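Local coordinates for reticulocyte binding protein (Streptococcus agalactiae COH1, PDB 3FAW) that probably hydrolyses alpha-1,6-glucosidic branch linkages in pullulan and related alpha-glucans as a secreted, cell-wall-anchored pullulanase of group B Streptococcus, at residues A[53-58]-A[92-97]; A[196-201]-A[241-246]; A[695-700]-A[781-786]. All coordinates share one frame; numbering follows the deposited sequence.

The three contacts follow one another along the chain and lie in different parts of this multidomain pullulanase. Contact 1 pairs two strands in the N-terminal beta domain, contact 2 joins a turn to a short strand in the region of the carbohydrate-binding module, and contact 3 sets a helix against a loop of the C-terminal region. None touches another: nearest atoms are about 38 Å apart for contacts 1 and 2, and about 32 Å for contacts 2 and 3. Contacts 1 and 3, with centres about 69 Å apart, fall on opposite sides of the chain's centre. Calcium ions lie about 6 Å from Gly200 in contact 2 and about 4 Å from the side chain of Thr699 in contact 3.

Contact 1: residues A[53-58]-A[92-97]; sequences ASFTTL and SLLIIK
Phe55 carries its CG anti to its own carbonyl carbon (chi1 -76°), whereas Leu94 sends its CG anti to the backbone N (chi1 -178°), and with these two choices the phenyl ring and the leucine branch meet at a slant. Phe55 CE2 comes within 3.8 Å of Leu94 CB, with Leu94 CD2 next to the same ring carbon. Leu58, folded back by the turn after the strand, places CD2 over one face of this ring near its rim. Its other methyl, CD1, rests on the opposing backbone, 3.3 Å from Leu93 O. Further along, the small Ala53 CB meets Ile96 CD1 at 3.9 Å.

Under these side chains the backbones run antiparallel. Ala53 and Leu94 form a hydrogen-bonded pair, Ala53 N giving to Leu94 O at 2.9 Å and Leu94 N giving back to Ala53 O at 2.8 Å. Ser54 and Leu93 make the following non-hydrogen-bonded pair. One more bond finishes the ladder: Phe55 N gives to Ser92 O at 2.8 Å. Beyond it the strand ends and the chain turns, so that Leu58 comes back over the partner; Ser92 OG sits 3.5 Å from Thr57 CA, while Thr57 OG1 takes part in a hydrogen bond with Asp59 N. The buried side of the pair continues into Leu40, Leu70 and Ile85, and Tyr111 meets the Phe55 ring edge-to-face. Ser92 and Leu93 together face Asp88: a G1 beta bulge at the start of strand 93-98, which lies between strands 50-55 and 79-88 in the N-terminal beta sheet.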
ATOM      1  N   ALA A  53     -20.641 -25.458 -22.648  1.00 20.16           N
ATOM      2  CA  ALA A  53     -21.305 -24.579 -23.609  1.00 19.39           C
ATOM      3  C   ALA A  53     -22.491 -23.900 -22.942  1.00 18.73           C
ATOM      4  O   ALA A  53     -23.372 -24.575 -22.400  1.00 17.92           O
ATOM      5  CB  ALA A  53     -21.779 -25.376 -24.819  1.00 18.76           C
ATOM      6  N   SER A  54     -22.519 -22.571 -22.989  1.00 17.30           N
ATOM      7  CA  SER A  54     -23.600 -21.806 -22.375  1.00 17.81           C
ATOM      8  C   SER A  54     -24.728 -21.555 -23.377  1.00 16.49           C
ATOM      9  O   SER A  54     -24.480 -21.206 -24.534  1.00 16.41           O
ATOM     10  CB  SER A  54     -23.076 -20.481 -21.829  1.00 17.84           C
ATOM     11  OG  SER A  54     -24.083 -19.818 -21.093  1.00 25.63           O
ATOM     12  N   PHE A  55     -25.961 -21.739 -22.920  1.00 16.05           N
ATOM     13  CA  PHE A  55     -27.148 -21.536 -23.749  1.00 16.52           C
ATOM     14  C   PHE A  55     -28.039 -20.452 -23.149  1.00 16.61           C
ATOM     15  O   PHE A  55     -27.905 -20.103 -21.975  1.00 16.12           O
ATOM     16  CB  PHE A  55     -27.939 -22.846 -23.870  1.00 17.06           C
ATOM     17  CG  PHE A  55     -27.321 -23.848 -24.810  1.00 16.25           C
ATOM     18  CD1 PHE A  55     -27.900 -24.109 -26.047  1.00 18.46           C
ATOM     19  CD2 PHE A  55     -26.158 -24.527 -24.462  1.00 17.25           C
ATOM     20  CE1 PHE A  55     -27.330 -25.034 -26.921  1.00 19.77           C
ATOM     21  CE2 PHE A  55     -25.582 -25.448 -25.329  1.00 15.70           C
ATOM     22  CZ  PHE A  55     -26.168 -25.703 -26.560  1.00 16.65           C
ATOM     23  N   THR A  56     -28.939 -19.915 -23.969  1.00 17.19           N
ATOM     24  CA  THR A  56     -29.995 -19.023 -23.483  1.00 16.96           C
ATOM     25  C   THR A  56     -30.844 -19.763 -22.444  1.00 17.69           C
ATOM     26  O   THR A  56     -31.136 -19.231 -21.372  1.00 17.59           O
ATOM     27  CB  THR A  56     -30.911 -18.546 -24.633  1.00 16.87           C
ATOM     28  OG1 THR A  56     -31.352 -19.677 -25.397  1.00 15.91           O
ATOM     29  CG2 THR A  56     -30.173 -17.571 -25.548  1.00 15.53           C
ATOM     30  N   THR A  57     -31.227 -20.994 -22.779  1.00 19.12           N
ATOM     31  CA  THR A  57     -31.961 -21.869 -21.861  1.00 19.94           C
ATOM     32  C   THR A  57     -31.905 -23.328 -22.327  1.00 20.71           C
ATOM     33  O   THR A  57     -31.726 -23.597 -23.519  1.00 20.99           O
ATOM     34  CB  THR A  57     -33.442 -21.440 -21.725  1.00 20.10           C
ATOM     35  OG1 THR A  57     -34.154 -22.406 -20.942  1.00 19.69           O
ATOM     36  CG2 THR A  57     -34.102 -21.309 -23.095  1.00 20.75           C
ATOM     37  N   LEU A  58     -32.053 -24.256 -21.380  1.00 21.19           N
ATOM     38  CA  LEU A  58     -32.145 -25.692 -21.689  1.00 22.16           C
ATOM     39  C   LEU A  58     -33.529 -26.290 -21.380  1.00 23.17           C
ATOM     40  O   LEU A  58     -33.712 -27.504 -21.486  1.00 23.68           O
ATOM     41  CB  LEU A  58     -31.053 -26.471 -20.944  1.00 21.88           C
ATOM     42  CG  LEU A  58     -29.610 -26.169 -21.359  1.00 19.98           C
ATOM     43  CD1 LEU A  58     -28.625 -26.864 -20.431  1.00 20.61           C
ATOM     44  CD2 LEU A  58     -29.355 -26.573 -22.803  1.00 19.01           C
ATOM     45  N   SER A  92     -28.232 -23.334 -17.312  1.00 19.85           N
ATOM     46  CA  SER A  92     -28.433 -23.364 -18.760  1.00 19.99           C
ATOM     47  C   SER A  92     -27.116 -23.599 -19.498  1.00 20.74           C
ATOM     48  O   SER A  92     -26.849 -22.986 -20.533  1.00 20.02           O
ATOM     49  CB  SER A  92     -29.129 -22.089 -19.243  1.00 20.10           C
ATOM     50  OG  SER A  92     -30.445 -22.023 -18.723  1.00 19.76           O
ATOM     51  N   LEU A  93     -26.294 -24.490 -18.947  1.00 22.55           N
ATOM     52  CA  LEU A  93     -25.049 -24.885 -19.589  1.00 23.77           C
ATOM     53  C   LEU A  93     -25.033 -26.381 -19.864  1.00 23.00           C
ATOM     54  O   LEU A  93     -25.592 -27.180 -19.105  1.00 23.18           O
ATOM     55  CB  LEU A  93     -23.827 -24.448 -18.764  1.00 24.70           C
ATOM     56  CG  LEU A  93     -23.600 -25.012 -17.363  1.00 26.88           C
ATOM     57  CD1 LEU A  93     -23.048 -26.416 -17.428  1.00 29.91           C
ATOM     58  CD2 LEU A  93     -22.640 -24.115 -16.588  1.00 26.30           C
ATOM     59  N   LEU A  94     -24.396 -26.739 -20.974  1.00 22.03           N
ATOM     60  CA  LEU A  94     -24.273 -28.117 -21.418  1.00 22.25           C
ATOM     61  C   LEU A  94     -22.806 -28.523 -21.323  1.00 21.15           C
ATOM     62  O   LEU A  94     -21.944 -27.899 -21.942  1.00 21.63           O
ATOM     63  CB  LEU A  94     -24.762 -28.221 -22.861  1.00 22.53           C
ATOM     64  CG  LEU A  94     -24.778 -29.595 -23.529  1.00 24.08           C
ATOM     65  CD1 LEU A  94     -25.830 -30.486 -22.886  1.00 26.38           C
ATOM     66  CD2 LEU A  94     -25.035 -29.436 -25.017  1.00 22.40           C
ATOM     67  N   ILE A  95     -22.519 -29.562 -20.542  1.00 20.55           N
ATOM     68  CA  ILE A  95     -21.153 -30.076 -20.420  1.00 19.11           C
ATOM     69  C   ILE A  95     -20.947 -31.171 -21.472  1.00 18.29           C
ATOM     70  O   ILE A  95     -21.657 -32.175 -21.479  1.00 19.21           O
ATOM     71  CB  ILE A  95     -20.852 -30.610 -19.001  1.00 19.16           C
ATOM     72  CG1 ILE A  95     -21.159 -29.539 -17.947  1.00 19.85           C
ATOM     73  CG2 ILE A  95     -19.396 -31.041 -18.887  1.00 16.17           C
ATOM     74  CD1 ILE A  95     -22.594 -29.555 -17.457  1.00 20.32           C
ATOM     75  N   ILE A  96     -19.978 -30.953 -22.361  1.00 16.99           N
ATOM     76  CA  ILE A  96     -19.732 -31.818 -23.513  1.00 14.95           C
ATOM     77  C   ILE A  96     -18.435 -32.595 -23.296  1.00 16.00           C
ATOM     78  O   ILE A  96     -17.387 -31.993 -23.048  1.00 16.01           O
ATOM     79  CB  ILE A  96     -19.601 -30.985 -24.818  1.00 15.29           C
ATOM     80  CG1 ILE A  96     -20.786 -30.020 -24.975  1.00 14.19           C
ATOM     81  CG2 ILE A  96     -19.502 -31.902 -26.028  1.00 13.08           C
ATOM     82  CD1 ILE A  96     -20.557 -28.919 -26.000  1.00 12.57           C
ATOM     83  N   LYS A  97     -18.514 -33.926 -23.398  1.00 14.90           N
ATOM     84  CA  LYS A  97     -17.370 -34.816 -23.180  1.00 14.75           C
ATOM     85  C   LYS A  97     -16.860 -35.427 -24.483  1.00 15.45           C
ATOM     86  O   LYS A  97     -17.642 -35.742 -25.387  1.00 14.73           O
ATOM     87  CB  LYS A  97     -17.739 -35.951 -22.218  1.00 15.43           C
ATOM     88  CG  LYS A  97     -18.164 -35.495 -20.830  0.50 13.58           C
ATOM     89  CD  LYS A  97     -18.539 -36.686 -19.963  0.50 13.18           C
ATOM     90  CE  LYS A  97     -19.305 -36.265 -18.720  0.50  9.31           C
ATOM     91  NZ  LYS A  97     -18.444 -35.518 -17.754  0.60  3.91           N
TER

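Contact 2: residues A[196-201]-A[241-246]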
ATOM      1  N   LYS A 196      26.968  -4.028 -29.848  1.00 16.51           N
ATOM      2  CA  LYS A 196      28.071  -4.630 -29.090  1.00 17.54           C
ATOM      3  C   LYS A 196      27.786  -4.743 -27.590  1.00 16.44           C
ATOM      4  O   LYS A 196      28.211  -5.704 -26.951  1.00 14.39           O
ATOM      5  CB  LYS A 196      29.385  -3.868 -29.330  1.00 18.13           C
ATOM      6  CG  LYS A 196      29.442  -2.449 -28.773  0.10 20.25           C
ATOM      7  CD  LYS A 196      30.794  -1.806 -29.052  1.00 23.26           C
ATOM      8  CE  LYS A 196      30.808  -0.341 -28.631  1.00 26.69           C
ATOM      9  NZ  LYS A 196      32.151   0.279 -28.812  0.10 25.50           N
ATOM     10  N   ASN A 197      27.093  -3.747 -27.040  1.00 16.38           N
ATOM     11  CA  ASN A 197      26.713  -3.721 -25.626  1.00 16.11           C
ATOM     12  C   ASN A 197      25.259  -3.272 -25.508  1.00 15.21           C
ATOM     13  O   ASN A 197      24.927  -2.130 -25.841  1.00 15.48           O
ATOM     14  CB  ASN A 197      27.631  -2.777 -24.835  1.00 16.22           C
ATOM     15  CG  ASN A 197      27.495  -2.937 -23.322  1.00 15.53           C
ATOM     16  OD1 ASN A 197      26.454  -3.342 -22.814  1.00 14.88           O
ATOM     17  ND2 ASN A 197      28.559  -2.605 -22.597  1.00 16.94           N
ATOM     18  N   TYR A 198      24.404  -4.174 -25.030  1.00 14.15           N
ATOM     19  CA  TYR A 198      22.965  -3.921 -24.939  1.00 13.93           C
ATOM     20  C   TYR A 198      22.556  -3.125 -23.700  1.00 13.39           C
ATOM     21  O   TYR A 198      21.389  -2.748 -23.571  1.00 13.66           O
ATOM     22  CB  TYR A 198      22.191  -5.238 -24.970  1.00 14.23           C
ATOM     23  CG  TYR A 198      22.136  -5.888 -26.333  1.00 14.52           C
ATOM     24  CD1 TYR A 198      21.157  -5.524 -27.257  1.00 12.27           C
ATOM     25  CD2 TYR A 198      23.059  -6.868 -26.699  1.00 13.82           C
ATOM     26  CE1 TYR A 198      21.101  -6.113 -28.511  1.00 12.59           C
ATOM     27  CE2 TYR A 198      23.010  -7.465 -27.954  1.00 13.76           C
ATOM     28  CZ  TYR A 198      22.026  -7.085 -28.853  1.00 13.51           C
ATOM     29  OH  TYR A 198      21.962  -7.670 -30.098  1.00 13.28           O
ATOM     30  N   THR A 199      23.505  -2.867 -22.799  1.00 12.34           N
ATOM     31  CA  THR A 199      23.226  -2.127 -21.569  1.00 11.38           C
ATOM     32  C   THR A 199      22.621  -0.755 -21.901  1.00 11.12           C
ATOM     33  O   THR A 199      23.155  -0.010 -22.727  1.00 10.84           O
ATOM     34  CB  THR A 199      24.507  -1.955 -20.710  1.00 12.61           C
ATOM     35  OG1 THR A 199      25.128  -3.232 -20.504  1.00 12.77           O
ATOM     36  CG2 THR A 199      24.185  -1.332 -19.349  1.00 13.34           C
ATOM     37  N   GLY A 200      21.485  -0.447 -21.284  1.00 11.00           N
ATOM     38  CA  GLY A 200      20.814   0.842 -21.486  1.00  9.51           C
ATOM     39  C   GLY A 200      19.847   0.913 -22.664  1.00  8.41           C
ATOM     40  O   GLY A 200      19.056   1.848 -22.752  1.00  7.18           O
ATOM     41  N   TYR A 201      19.906  -0.055 -23.576  1.00  9.68           N
ATOM     42  CA  TYR A 201      18.965  -0.094 -24.707  1.00 10.39           C
ATOM     43  C   TYR A 201      17.561  -0.457 -24.224  1.00 11.14           C
ATOM     44  O   TYR A 201      17.395  -1.086 -23.172  1.00 10.35           O
ATOM     45  CB  TYR A 201      19.428  -1.075 -25.792  1.00 10.63           C
ATOM     46  CG  TYR A 201      20.489  -0.520 -26.726  1.00 13.21           C
ATOM     47  CD1 TYR A 201      21.835  -0.512 -26.363  1.00 11.60           C
ATOM     48  CD2 TYR A 201      20.144  -0.004 -27.976  1.00 12.18           C
ATOM     49  CE1 TYR A 201      22.812  -0.003 -27.223  1.00 10.31           C
ATOM     50  CE2 TYR A 201      21.110   0.503 -28.838  1.00 11.73           C
ATOM     51  CZ  TYR A 201      22.441   0.500 -28.456  1.00 11.12           C
ATOM     52  OH  TYR A 201      23.399   0.998 -29.314  1.00 10.47           O
ATOM     53  N   ALA A 241      10.660  -1.031 -21.846  1.00 12.93           N
ATOM     54  CA  ALA A 241      11.551  -1.742 -20.924  1.00 13.63           C
ATOM     55  C   ALA A 241      13.013  -1.412 -21.230  1.00 13.15           C
ATOM     56  O   ALA A 241      13.331  -0.931 -22.316  1.00 12.82           O
ATOM     57  CB  ALA A 241      11.314  -3.240 -20.999  1.00 13.86           C
ATOM     58  N   ALA A 242      13.895  -1.658 -20.265  1.00 12.36           N
ATOM     59  CA  ALA A 242      15.323  -1.366 -20.428  1.00 11.43           C
ATOM     60  C   ALA A 242      16.159  -2.585 -20.073  1.00 11.94           C
ATOM     61  O   ALA A 242      15.795  -3.356 -19.180  1.00 10.65           O
ATOM     62  CB  ALA A 242      15.728  -0.181 -19.558  1.00 10.12           C
ATOM     63  N   PHE A 243      17.279  -2.753 -20.773  1.00 10.70           N
ATOM     64  CA  PHE A 243      18.231  -3.814 -20.453  1.00 12.36           C
ATOM     65  C   PHE A 243      19.185  -3.316 -19.370  1.00 11.23           C
ATOM     66  O   PHE A 243      19.984  -2.412 -19.616  1.00 11.82           O
ATOM     67  CB  PHE A 243      19.019  -4.259 -21.694  1.00 11.57           C
ATOM     68  CG  PHE A 243      18.161  -4.834 -22.791  1.00 11.75           C
ATOM     69  CD1 PHE A 243      17.326  -5.912 -22.547  1.00 12.62           C
ATOM     70  CD2 PHE A 243      18.205  -4.308 -24.075  1.00 15.31           C
ATOM     71  CE1 PHE A 243      16.539  -6.446 -23.557  1.00 14.20           C
ATOM     72  CE2 PHE A 243      17.415  -4.835 -25.091  1.00 15.63           C
ATOM     73  CZ  PHE A 243      16.585  -5.905 -24.831  1.00 14.71           C
ATOM     74  N   VAL A 244      19.072  -3.894 -18.174  1.00 11.62           N
ATOM     75  CA  VAL A 244      19.937  -3.555 -17.043  1.00 11.68           C
ATOM     76  C   VAL A 244      20.380  -4.789 -16.252  1.00 12.36           C
ATOM     77  O   VAL A 244      19.789  -5.870 -16.367  1.00 10.72           O
ATOM     78  CB  VAL A 244      19.249  -2.562 -16.063  1.00 12.69           C
ATOM     79  CG1 VAL A 244      19.071  -1.197 -16.712  1.00 11.07           C
ATOM     80  CG2 VAL A 244      17.907  -3.118 -15.570  1.00 10.17           C
ATOM     81  N   ASN A 245      21.421  -4.600 -15.443  1.00 12.21           N
ATOM     82  CA  ASN A 245      21.948  -5.632 -14.556  1.00 12.83           C
ATOM     83  C   ASN A 245      21.938  -5.125 -13.105  1.00 13.37           C
ATOM     84  O   ASN A 245      22.936  -4.570 -12.629  1.00 12.33           O
ATOM     85  CB  ASN A 245      23.365  -6.030 -14.993  1.00 13.70           C
ATOM     86  CG  ASN A 245      23.840  -7.330 -14.352  1.00 14.03           C
ATOM     87  OD1 ASN A 245      23.387  -7.713 -13.272  1.00 17.77           O
ATOM     88  ND2 ASN A 245      24.761  -8.017 -15.025  1.00 13.60           N
ATOM     89  N   PRO A 246      20.800  -5.301 -12.402  1.00 13.53           N
ATOM     90  CA  PRO A 246      20.609  -4.822 -11.027  1.00 14.07           C
ATOM     91  C   PRO A 246      21.751  -5.143 -10.061  1.00 13.81           C
ATOM     92  O   PRO A 246      22.160  -4.275  -9.288  1.00 12.76           O
ATOM     93  CB  PRO A 246      19.325  -5.538 -10.592  1.00 14.22           C
ATOM     94  CG  PRO A 246      18.554  -5.679 -11.848  1.00 13.64           C
ATOM     95  CD  PRO A 246      19.584  -5.971 -12.905  1.00 14.46           C
TER
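The ring of Phe243 meets the 196-201 turn along its CD2 side: Tyr198 O lies at the ring edge, near its plane and 3.6 Å from CD2, while Tyr201 O approaches the same carbon obliquely. Stacked on this ring is Tyr203. Tyr201 CB also touches Phe243 CD2, at 3.9 Å, and Tyr198 CB stands a little farther from that carbon. Phe243 is delivered here by a chi1 of -62°, which puts CG beside its backbone N, close to the carbonyls of the turn.

Tyr198 to Tyr201 form a type II turn, closed by Tyr201 N to Tyr198 O at 3.1 Å, with Gly200 at the third position, where a positive phi (87°) would drive any beta carbon into the carbonyl oxygen of Thr199. Just ahead, Asn197 OD1 accepts from Thr199 N, an Asx turn, and also from Thr199 OG1, so two bonds grip this one oxygen. Tyr198 OH is hydrogen-bonded to Asp190 O.

Phe243 uses both backbone polar atoms on the turn: Phe243 N gives to Tyr201 O at 2.9 Å, and Phe243 O receives Gly200 N at 3.0 Å. The turn, part of carbohydrate-binding module 48, leads into strand 202-209, which pairs antiparallel with strand 241-242. Buried backbone polarity is thus matched in a largely aromatic setting, which probably helps to position the chain just before Tyr202, a calcium-site residue.

Contact 3: residues A[695-700]-A[781-786]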
ATOM      1  N   ALA A 695       8.523  12.742  19.558  1.00 11.96           N
ATOM      2  CA  ALA A 695       9.840  12.093  19.639  1.00 11.63           C
ATOM      3  C   ALA A 695      10.064  11.399  20.988  1.00 11.65           C
ATOM      4  O   ALA A 695      10.578  10.283  21.039  1.00 11.58           O
ATOM      5  CB  ALA A 695      10.947  13.107  19.384  1.00 11.28           C
ATOM      6  N   GLY A 696       9.676  12.070  22.073  1.00 11.83           N
ATOM      7  CA  GLY A 696       9.766  11.507  23.422  1.00 10.07           C
ATOM      8  C   GLY A 696       8.823  10.342  23.690  1.00 10.04           C
ATOM      9  O   GLY A 696       9.141   9.444  24.470  1.00 10.14           O
ATOM     10  N   LEU A 697       7.652  10.366  23.059  1.00 10.62           N
ATOM     11  CA  LEU A 697       6.703   9.258  23.149  1.00 10.57           C
ATOM     12  C   LEU A 697       7.236   8.013  22.432  1.00 10.66           C
ATOM     13  O   LEU A 697       6.981   6.891  22.865  1.00 12.35           O
ATOM     14  CB  LEU A 697       5.338   9.660  22.572  1.00 11.30           C
ATOM     15  CG  LEU A 697       4.515  10.649  23.401  1.00 10.26           C
ATOM     16  CD1 LEU A 697       3.298  11.138  22.622  1.00  8.83           C
ATOM     17  CD2 LEU A 697       4.095  10.019  24.730  1.00 10.73           C
ATOM     18  N   ILE A 698       7.981   8.209  21.347  1.00 11.23           N
ATOM     19  CA  ILE A 698       8.602   7.087  20.642  1.00 11.73           C
ATOM     20  C   ILE A 698       9.697   6.444  21.504  1.00 12.37           C
ATOM     21  O   ILE A 698       9.791   5.220  21.572  1.00 12.41           O
ATOM     22  CB  ILE A 698       9.174   7.493  19.265  1.00 11.64           C
ATOM     23  CG1 ILE A 698       8.041   7.896  18.312  1.00 11.39           C
ATOM     24  CG2 ILE A 698       9.968   6.324  18.650  1.00 12.52           C
ATOM     25  CD1 ILE A 698       8.514   8.625  17.067  1.00 10.60           C
ATOM     26  N   THR A 699      10.505   7.272  22.164  1.00 12.17           N
ATOM     27  CA  THR A 699      11.546   6.784  23.076  1.00 12.44           C
ATOM     28  C   THR A 699      10.931   5.949  24.199  1.00 12.68           C
ATOM     29  O   THR A 699      11.374   4.831  24.460  1.00 13.47           O
ATOM     30  CB  THR A 699      12.346   7.943  23.701  1.00 12.69           C
ATOM     31  OG1 THR A 699      12.923   8.743  22.664  1.00 15.39           O
ATOM     32  CG2 THR A 699      13.457   7.420  24.624  1.00 10.69           C
ATOM     33  N   LEU A 700       9.910   6.497  24.853  1.00 13.01           N
ATOM     34  CA  LEU A 700       9.171   5.767  25.885  1.00 12.48           C
ATOM     35  C   LEU A 700       8.728   4.392  25.380  1.00 12.97           C
ATOM     36  O   LEU A 700       9.002   3.372  26.014  1.00 13.52           O
ATOM     37  CB  LEU A 700       7.955   6.576  26.349  1.00 12.57           C
ATOM     38  CG  LEU A 700       6.999   5.908  27.342  1.00 13.40           C
ATOM     39  CD1 LEU A 700       7.743   5.390  28.570  1.00  9.63           C
ATOM     40  CD2 LEU A 700       5.889   6.873  27.743  1.00 11.04           C
ATOM     41  N   ASP A 781       3.707  19.301  29.071  1.00 15.47           N
ATOM     42  CA  ASP A 781       4.737  20.003  28.293  1.00 15.88           C
ATOM     43  C   ASP A 781       5.749  19.098  27.591  1.00 16.90           C
ATOM     44  O   ASP A 781       6.259  19.449  26.520  1.00 16.48           O
ATOM     45  CB  ASP A 781       5.506  20.968  29.196  1.00 17.00           C
ATOM     46  CG  ASP A 781       4.662  22.135  29.663  1.00 16.91           C
ATOM     47  OD1 ASP A 781       3.749  22.561  28.924  1.00 18.51           O
ATOM     48  OD2 ASP A 781       4.927  22.634  30.773  1.00 21.29           O
ATOM     49  N   GLN A 782       6.059  17.956  28.196  1.00 17.80           N
ATOM     50  CA  GLN A 782       7.152  17.119  27.709  1.00 18.84           C
ATOM     51  C   GLN A 782       6.888  15.635  27.883  1.00 17.32           C
ATOM     52  O   GLN A 782       6.094  15.220  28.726  1.00 18.54           O
ATOM     53  CB  GLN A 782       8.465  17.492  28.411  1.00 18.53           C
ATOM     54  CG  GLN A 782       8.475  17.241  29.913  1.00 18.65           C
ATOM     55  CD  GLN A 782       9.698  17.830  30.592  1.00 22.18           C
ATOM     56  OE1 GLN A 782       9.614  18.865  31.254  1.00 27.35           O
ATOM     57  NE2 GLN A 782      10.841  17.178  30.427  1.00 24.16           N
ATOM     58  N   ALA A 783       7.586  14.850  27.072  1.00 16.65           N
ATOM     59  CA  ALA A 783       7.474  13.402  27.084  1.00 15.68           C
ATOM     60  C   ALA A 783       8.867  12.778  26.996  1.00 15.60           C
ATOM     61  O   ALA A 783       9.770  13.334  26.364  1.00 13.79           O
ATOM     62  CB  ALA A 783       6.614  12.939  25.929  1.00 15.74           C
ATOM     63  N   GLY A 784       9.031  11.628  27.642  1.00 15.24           N
ATOM     64  CA  GLY A 784      10.303  10.914  27.636  1.00 16.50           C
ATOM     65  C   GLY A 784      10.340   9.812  28.672  1.00 16.24           C
ATOM     66  O   GLY A 784       9.297   9.328  29.106  1.00 16.76           O
ATOM     67  N   ILE A 785      11.549   9.427  29.071  1.00 16.22           N
ATOM     68  CA  ILE A 785      11.750   8.358  30.058  1.00 17.74           C
ATOM     69  C   ILE A 785      12.383   8.842  31.376  1.00 18.67           C
ATOM     70  O   ILE A 785      12.539   8.055  32.309  1.00 18.88           O
ATOM     71  CB  ILE A 785      12.591   7.190  29.469  1.00 17.36           C
ATOM     72  CG1 ILE A 785      14.004   7.646  29.083  1.00 18.29           C
ATOM     73  CG2 ILE A 785      11.892   6.598  28.250  1.00 18.47           C
ATOM     74  CD1 ILE A 785      14.908   6.508  28.661  1.00 17.87           C
ATOM     75  N   LYS A 786      12.732  10.127  31.452  1.00 20.10           N
ATOM     76  CA  LYS A 786      13.349  10.697  32.654  1.00 21.90           C
ATOM     77  C   LYS A 786      12.287  11.301  33.578  1.00 21.50           C
ATOM     78  O   LYS A 786      11.265  11.802  33.105  1.00 21.39           O
ATOM     79  CB  LYS A 786      14.367  11.777  32.275  1.00 21.91           C
ATOM     80  CG  LYS A 786      15.511  11.286  31.404  1.00 24.80           C
ATOM     81  CD  LYS A 786      16.334  12.450  30.863  1.00 26.22           C
ATOM     82  CE  LYS A 786      17.378  11.978  29.866  1.00 29.81           C
ATOM     83  NZ  LYS A 786      18.223  13.097  29.356  1.00 31.74           N
TER
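Close backbone approach comes first. Gly696 on the helix and Gly784 in the loop bring their CA atoms to 4.3 Å, and the Gly696 CA hydrogen points at Ala783 O, a CH...O contact of 3.5 Å with an angle of 154° at the hydrogen. The helix can come this near because Gly696 has no side chain: a beta carbon would project straight onto that carbonyl. In turn, Gly784 CA sits 3.7 Å from Gly696 O, a carbonyl that already accepts Leu700 N in the helix.

Apolar contacts flank this glycine pair. Leu697 starts away from the loop, but its chain comes round so that CG and CD2 both lie against Ala783 CB, each at 4.0 Å. Beyond the pair, Ile785 supplies CG2 as its contact branch. Its chi1 of 63° wedges CG1 between the backbone N and the carbonyl carbon and turns CG2 to the helix, where it lies 3.7 Å from Leu700 CA. The same methyl meets Thr699 CG2 at 4.0 Å, the two side chains crossing at about a right angle, and the looser approach of Leu700 CD1 completes this patch.

Polar links are peripheral to the two segments' interface, which has no conventional hydrogen bond of its own. Asp781 OD1 forms a salt bridge with Lys689 NZ, an earlier residue of the same helix. Separately, the side chain of Thr699 passes about 4 Å from a bound calcium ion.

Helix 685-703 follows the eight-stranded parallel TIM barrel in the chain and has helix 590-609 and strand 775-778 as neighbours. Leu697 also packs on Asn605, Val606 and Leu609 of helix 590-609, which lies between the last two barrel strands in sequence, while Leu700 and Ala783 meet strand 775-778, an outermost strand of the five-stranded C-terminal sheet.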